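Local atomic coordinates of uncharacterized protein (Porphyromonas gingivalis, PDB entry 1ZBS), a protein that is probably a sugar kinase of the ASKHA superfamily that phosphorylates N-acetylglucosamine, although its function remains unproven. Residues A[156-161]-A[169-174]; A[183-188]-A[193-198]. All blocks are in the same frame, centred on the assembly; numbering follows the deposited sequence.

Interaction 1. Residues A[156-161]-A[169-174]; sequences GSLLKG and EAFLQE
L158 and F171 pack against each other across a helical hairpin, the loop after helix 147-159 returning the chain as helix 167-174. The hairpin belongs to the helical part that follows the antiparallel strands of the second ASKHA sheet. Its tight side rests on one methyl group: CD2 of L158 lies 3.4 Å from CD2 of F171 and 3.5 Å from CG of F171, near the root of the ring and set obliquely to its plane. Each residue carries its CG anti to its own backbone N (chi1 -179° in L158, 175° in F171), which extends both side chains across the gap between the helices. F171 is hemmed in further by F199 and F202, both edge-to-face with it, so its ring joins a small aromatic cluster. The other side is looser, for L159 and L172 are partly exposed and close the gap with their branch ends, both also touching I182 of the following helix. Helix 147-159 stops in a Schellman motif with G161 at the C-prime position, and K160 reaches out to E144 of the second subunit in a salt bridge. Between L159 and L172 the nearest approach is CD1 to CD2, at 4.4 Å.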
loop_
_atom_site.group_PDB
_atom_site.type_symbol
_atom_site.label_atom_id
_atom_site.label_comp_id
_atom_site.label_asym_id
_atom_site.label_seq_id
_atom_site.Cartn_x
_atom_site.Cartn_y
_atom_site.Cartn_z
ATOM N N GLY A 156 -1.053 4.102 -10.354
ATOM C CA GLY A 156 -0.179 2.980 -10.659
ATOM C C GLY A 156 -0.256 2.642 -12.140
ATOM O O GLY A 156 0.750 2.664 -12.852
ATOM N N SER A 157 -1.459 2.339 -12.612
ATOM C CA SER A 157 -1.644 2.001 -14.015
ATOM C C SER A 157 -1.304 3.184 -14.916
ATOM O O SER A 157 -0.766 3.020 -16.010
ATOM C CB SER A 157 -3.086 1.577 -14.260
ATOM O OG SER A 157 -3.949 2.621 -13.873
ATOM N N LEU A 158 -1.632 4.384 -14.462
ATOM C CA LEU A 158 -1.342 5.581 -15.243
ATOM C C LEU A 158 0.172 5.697 -15.481
ATOM O O LEU A 158 0.631 5.885 -16.606
ATOM C CB LEU A 158 -1.846 6.802 -14.483
ATOM C CG LEU A 158 -1.682 8.181 -15.102
ATOM C CD1 LEU A 158 -2.807 8.437 -16.096
ATOM C CD2 LEU A 158 -1.720 9.212 -13.995
ATOM N N LEU A 159 0.935 5.573 -14.405
ATOM C CA LEU A 159 2.383 5.674 -14.463
ATOM C C LEU A 159 3.019 4.559 -15.284
ATOM O O LEU A 159 4.111 4.730 -15.826
ATOM C CB LEU A 159 2.944 5.671 -13.043
ATOM C CG LEU A 159 3.539 6.975 -12.507
ATOM C CD1 LEU A 159 2.995 8.192 -13.249
ATOM C CD2 LEU A 159 3.254 7.053 -11.020
ATOM N N LYS A 160 2.333 3.429 -15.399
ATOM C CA LYS A 160 2.869 2.314 -16.159
ATOM C C LYS A 160 2.257 2.142 -17.543
ATOM O O LYS A 160 2.201 1.036 -18.089
ATOM C CB LYS A 160 2.755 1.037 -15.334
ATOM C CG LYS A 160 3.494 1.183 -14.016
ATOM C CD LYS A 160 4.242 -0.059 -13.623
ATOM C CE LYS A 160 4.944 0.182 -12.306
ATOM N NZ LYS A 160 5.674 -1.033 -11.814
ATOM N N GLY A 161 1.798 3.258 -18.100
ATOM C CA GLY A 161 1.234 3.266 -19.433
ATOM C C GLY A 161 0.032 2.393 -19.703
ATOM O O GLY A 161 -0.107 1.868 -20.805
ATOM N N GLU A 169 0.421 12.512 -18.707
ATOM C CA GLU A 169 0.940 13.869 -18.763
ATOM C C GLU A 169 -0.131 14.888 -18.380
ATOM O O GLU A 169 0.175 15.918 -17.784
ATOM C CB GLU A 169 1.493 14.181 -20.160
ATOM C CG GLU A 169 2.689 13.327 -20.568
ATOM C CD GLU A 169 2.282 12.058 -21.299
ATOM O OE1 GLU A 169 1.482 11.275 -20.749
ATOM O OE2 GLU A 169 2.767 11.845 -22.429
ATOM N N ALA A 170 -1.384 14.592 -18.710
ATOM C CA ALA A 170 -2.491 15.484 -18.378
ATOM C C ALA A 170 -2.707 15.514 -16.859
ATOM O O ALA A 170 -3.027 16.560 -16.289
ATOM C CB ALA A 170 -3.764 15.022 -19.081
ATOM N N PHE A 171 -2.524 14.353 -16.222
ATOM C CA PHE A 171 -2.677 14.177 -14.778
ATOM C C PHE A 171 -1.538 14.854 -14.027
ATOM O O PHE A 171 -1.761 15.673 -13.135
ATOM C CB PHE A 171 -2.681 12.673 -14.425
ATOM C CG PHE A 171 -2.724 12.380 -12.939
ATOM C CD1 PHE A 171 -3.935 12.364 -12.249
ATOM C CD2 PHE A 171 -1.556 12.109 -12.233
ATOM C CE1 PHE A 171 -3.986 12.076 -10.874
ATOM C CE2 PHE A 171 -1.589 11.820 -10.855
ATOM C CZ PHE A 171 -2.809 11.802 -10.175
ATOM N N LEU A 172 -0.310 14.504 -14.390
ATOM C CA LEU A 172 0.864 15.059 -13.718
ATOM C C LEU A 172 0.938 16.588 -13.776
ATOM O O LEU A 172 1.289 17.235 -12.787
ATOM C CB LEU A 172 2.137 14.448 -14.316
ATOM C CG LEU A 172 2.304 12.919 -14.190
ATOM C CD1 LEU A 172 3.597 12.488 -14.891
ATOM C CD2 LEU A 172 2.359 12.521 -12.710
ATOM N N GLN A 173 0.605 17.156 -14.931
ATOM C CA GLN A 173 0.637 18.603 -15.118
ATOM C C GLN A 173 -0.465 19.347 -14.334
ATOM O O GLN A 173 -0.245 20.455 -13.841
ATOM C CB GLN A 173 0.545 18.931 -16.617
ATOM C CG GLN A 173 1.871 18.781 -17.389
ATOM C CD GLN A 173 1.682 18.730 -18.909
ATOM O OE1 GLN A 173 0.711 19.271 -19.449
ATOM N NE2 GLN A 173 2.624 18.089 -19.603
ATOM N N GLU A 174 -1.640 18.739 -14.212
ATOM C CA GLU A 174 -2.728 19.367 -13.488
ATOM C C GLU A 174 -2.370 19.550 -12.020
ATOM O O GLU A 174 -2.704 20.569 -11.408
ATOM C CB GLU A 174 -3.993 18.529 -13.598
ATOM C CG GLU A 174 -5.168 19.138 -12.880
ATOM C CD GLU A 174 -6.436 18.346 -13.091
ATOM O OE1 GLU A 174 -6.618 17.807 -14.203
ATOM O OE2 GLU A 174 -7.258 18.280 -12.154
#

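Interaction 2. Residues A[183-188]-A[193-198]; sequences IESVYR and NRFLAG
A short helical hairpin, in which helix 179-188 turns back into helix 192-197, is closed by a serine laid over the face of an aromatic ring. The two segments run roughly antiparallel, with 143° between their axes and a closest approach of 9.3 Å, and S185 and F195 mark the closest CA pair. CB of S185 sits almost exactly over the middle of the F195 ring, 3.5 Å from the centroid and only 5° off the normal, a CH-pi contact made by the methylene. The hydroxyl lies over the same face, displaced toward the CE1 side of the rim, with OG of S185 3.8 Å from CE1 of F195. With OG anti to the carbonyl carbon (chi1 -59°), it also bonds back to the carbonyl oxygen of D181 one helical turn earlier. Its polar end is thereby satisfied within its own helix.

V186 broadens the contact. Its CG2 methyl meets two partners, CD2 of F195 at 4.0 Å and CD2 of L196 at the same 4.0 Å separation. The V186 side chain crosses both others at about a right angle, and its methyl approaches the phenyl ring obliquely. F195 also meets F199 edge-to-face and touches L177, while L196 also touches R152 and Y139. On the neighbouring residue of the first helix, Y187 gives its hydroxyl to hydrogen bonds with backbone atoms of the second subunit. No hydrogen bond joins the two segments, so their mutual fit is apolar: an alpha-alpha hairpin whose two helices are held together by apolar packing.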
loop_
_atom_site.group_PDB
_atom_site.type_symbol
_atom_site.label_atom_id
_atom_site.label_comp_id
_atom_site.label_asym_id
_atom_site.label_seq_id
_atom_site.Cartn_x
_atom_site.Cartn_y
_atom_site.Cartn_z
ATOM N N ILE A 183 6.211 9.138 -5.382
ATOM C CA ILE A 183 6.879 8.152 -4.532
ATOM C C ILE A 183 7.176 8.756 -3.162
ATOM O O ILE A 183 6.934 8.132 -2.125
ATOM C CB ILE A 183 8.208 7.669 -5.156
ATOM C CG1 ILE A 183 7.922 6.893 -6.436
ATOM C CG2 ILE A 183 8.962 6.770 -4.179
ATOM C CD1 ILE A 183 7.003 5.720 -6.231
ATOM N N GLU A 184 7.707 9.975 -3.168
ATOM C CA GLU A 184 8.029 10.682 -1.932
ATOM C C GLU A 184 6.778 10.837 -1.040
ATOM O O GLU A 184 6.807 10.477 0.140
ATOM C CB GLU A 184 8.653 12.056 -2.268
ATOM C CG GLU A 184 8.754 13.047 -1.091
ATOM C CD GLU A 184 9.312 14.413 -1.489
ATOM O OE1 GLU A 184 8.953 14.929 -2.584
ATOM O OE2 GLU A 184 10.099 15.003 -0.698
ATOM N N SER A 185 5.674 11.322 -1.604
ATOM C CA SER A 185 4.443 11.515 -0.820
ATOM C C SER A 185 3.815 10.211 -0.335
ATOM O O SER A 185 3.301 10.133 0.779
ATOM C CB SER A 185 3.401 12.286 -1.636
ATOM O OG SER A 185 3.896 13.555 -2.017
ATOM N N VAL A 186 3.853 9.191 -1.181
ATOM C CA VAL A 186 3.287 7.903 -0.835
ATOM C C VAL A 186 4.097 7.132 0.201
ATOM O O VAL A 186 3.535 6.567 1.141
ATOM C CB VAL A 186 3.120 7.034 -2.102
ATOM C CG1 VAL A 186 2.775 5.605 -1.725
ATOM C CG2 VAL A 186 2.018 7.613 -2.981
ATOM N N TYR A 187 5.417 7.134 0.061
ATOM C CA TYR A 187 6.265 6.370 0.974
ATOM C C TYR A 187 7.007 7.119 2.081
ATOM O O TYR A 187 7.410 6.501 3.058
ATOM C CB TYR A 187 7.277 5.571 0.144
ATOM C CG TYR A 187 6.636 4.673 -0.894
ATOM C CD1 TYR A 187 6.252 3.368 -0.577
ATOM C CD2 TYR A 187 6.419 5.128 -2.200
ATOM C CE1 TYR A 187 5.672 2.538 -1.535
ATOM C CE2 TYR A 187 5.842 4.306 -3.164
ATOM C CZ TYR A 187 5.471 3.011 -2.822
ATOM O OH TYR A 187 4.895 2.182 -3.761
ATOM N N ARG A 188 7.180 8.433 1.948
ATOM C CA ARG A 188 7.925 9.186 2.959
ATOM C C ARG A 188 7.227 10.434 3.502
ATOM O O ARG A 188 7.861 11.313 4.088
ATOM C CB ARG A 188 9.297 9.586 2.400
ATOM C CG ARG A 188 10.424 8.622 2.738
ATOM C CD ARG A 188 10.974 7.898 1.507
ATOM N NE ARG A 188 11.223 8.803 0.378
ATOM C CZ ARG A 188 11.489 8.386 -0.860
ATOM N NH1 ARG A 188 11.685 9.270 -1.834
ATOM N NH2 ARG A 188 11.559 7.082 -1.122
ATOM N N ASN A 193 -2.601 8.021 2.602
ATOM C CA ASN A 193 -3.965 7.712 2.167
ATOM C C ASN A 193 -4.726 8.953 1.691
ATOM O O ASN A 193 -5.428 8.900 0.675
ATOM C CB ASN A 193 -4.752 7.010 3.281
ATOM C CG ASN A 193 -4.786 7.806 4.573
ATOM O OD1 ASN A 193 -3.795 8.417 4.964
ATOM N ND2 ASN A 193 -5.924 7.783 5.254
ATOM N N ARG A 194 -4.589 10.060 2.420
ATOM C CA ARG A 194 -5.253 11.306 2.054
ATOM C C ARG A 194 -4.659 11.862 0.771
ATOM O O ARG A 194 -5.366 12.446 -0.056
ATOM C CB ARG A 194 -5.110 12.346 3.165
ATOM C CG ARG A 194 -5.919 12.036 4.416
ATOM C CD ARG A 194 -5.674 13.093 5.484
ATOM N NE ARG A 194 -6.038 12.622 6.815
ATOM C CZ ARG A 194 -5.670 13.225 7.939
ATOM N NH1 ARG A 194 -4.927 14.324 7.883
ATOM N NH2 ARG A 194 -6.037 12.728 9.112
ATOM N N PHE A 195 -3.351 11.689 0.612
ATOM C CA PHE A 195 -2.676 12.154 -0.587
ATOM C C PHE A 195 -3.298 11.428 -1.781
ATOM O O PHE A 195 -3.730 12.053 -2.754
ATOM C CB PHE A 195 -1.181 11.837 -0.521
ATOM C CG PHE A 195 -0.459 12.100 -1.810
ATOM C CD1 PHE A 195 -0.256 13.408 -2.254
ATOM C CD2 PHE A 195 -0.014 11.046 -2.601
ATOM C CE1 PHE A 195 0.377 13.663 -3.469
ATOM C CE2 PHE A 195 0.622 11.288 -3.819
ATOM C CZ PHE A 195 0.820 12.600 -4.256
ATOM N N LEU A 196 -3.340 10.102 -1.679
ATOM C CA LEU A 196 -3.886 9.248 -2.721
ATOM C C LEU A 196 -5.374 9.484 -3.017
ATOM O O LEU A 196 -5.783 9.481 -4.180
ATOM C CB LEU A 196 -3.661 7.775 -2.354
ATOM C CG LEU A 196 -2.221 7.269 -2.498
ATOM C CD1 LEU A 196 -2.131 5.846 -1.975
ATOM C CD2 LEU A 196 -1.796 7.330 -3.970
ATOM N N ALA A 197 -6.164 9.704 -1.968
ATOM C CA ALA A 197 -7.593 9.931 -2.109
ATOM C C ALA A 197 -7.932 11.326 -2.632
ATOM O O ALA A 197 -9.092 11.615 -2.908
ATOM C CB ALA A 197 -8.289 9.703 -0.766
ATOM N N GLY A 198 -6.929 12.187 -2.772
ATOM C CA GLY A 198 -7.182 13.533 -3.252
ATOM C C GLY A 198 -7.219 13.683 -4.764
ATOM O O GLY A 198 -7.324 14.796 -5.282
#

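Interactions 1 and 2 are successive helix-helix contacts in one helical excursion inserted between strand 130-133 and strand 238-241 of the second sheet. Their centres lie 15 Å apart and their nearest atoms about 6 Å, so they do not touch. They come in series: 156-161 with 169-174 closes before 183-188 with 193-198 opens, and helices 167-174 and 179-188 follow directly on one another. I182, between the two, packs on leucines of interaction 1, and F199 meets an aromatic ring from each contact. Both lie on the same side of the chain's centre and both reach the second subunit, so this helical region combines local packing with dimer contacts.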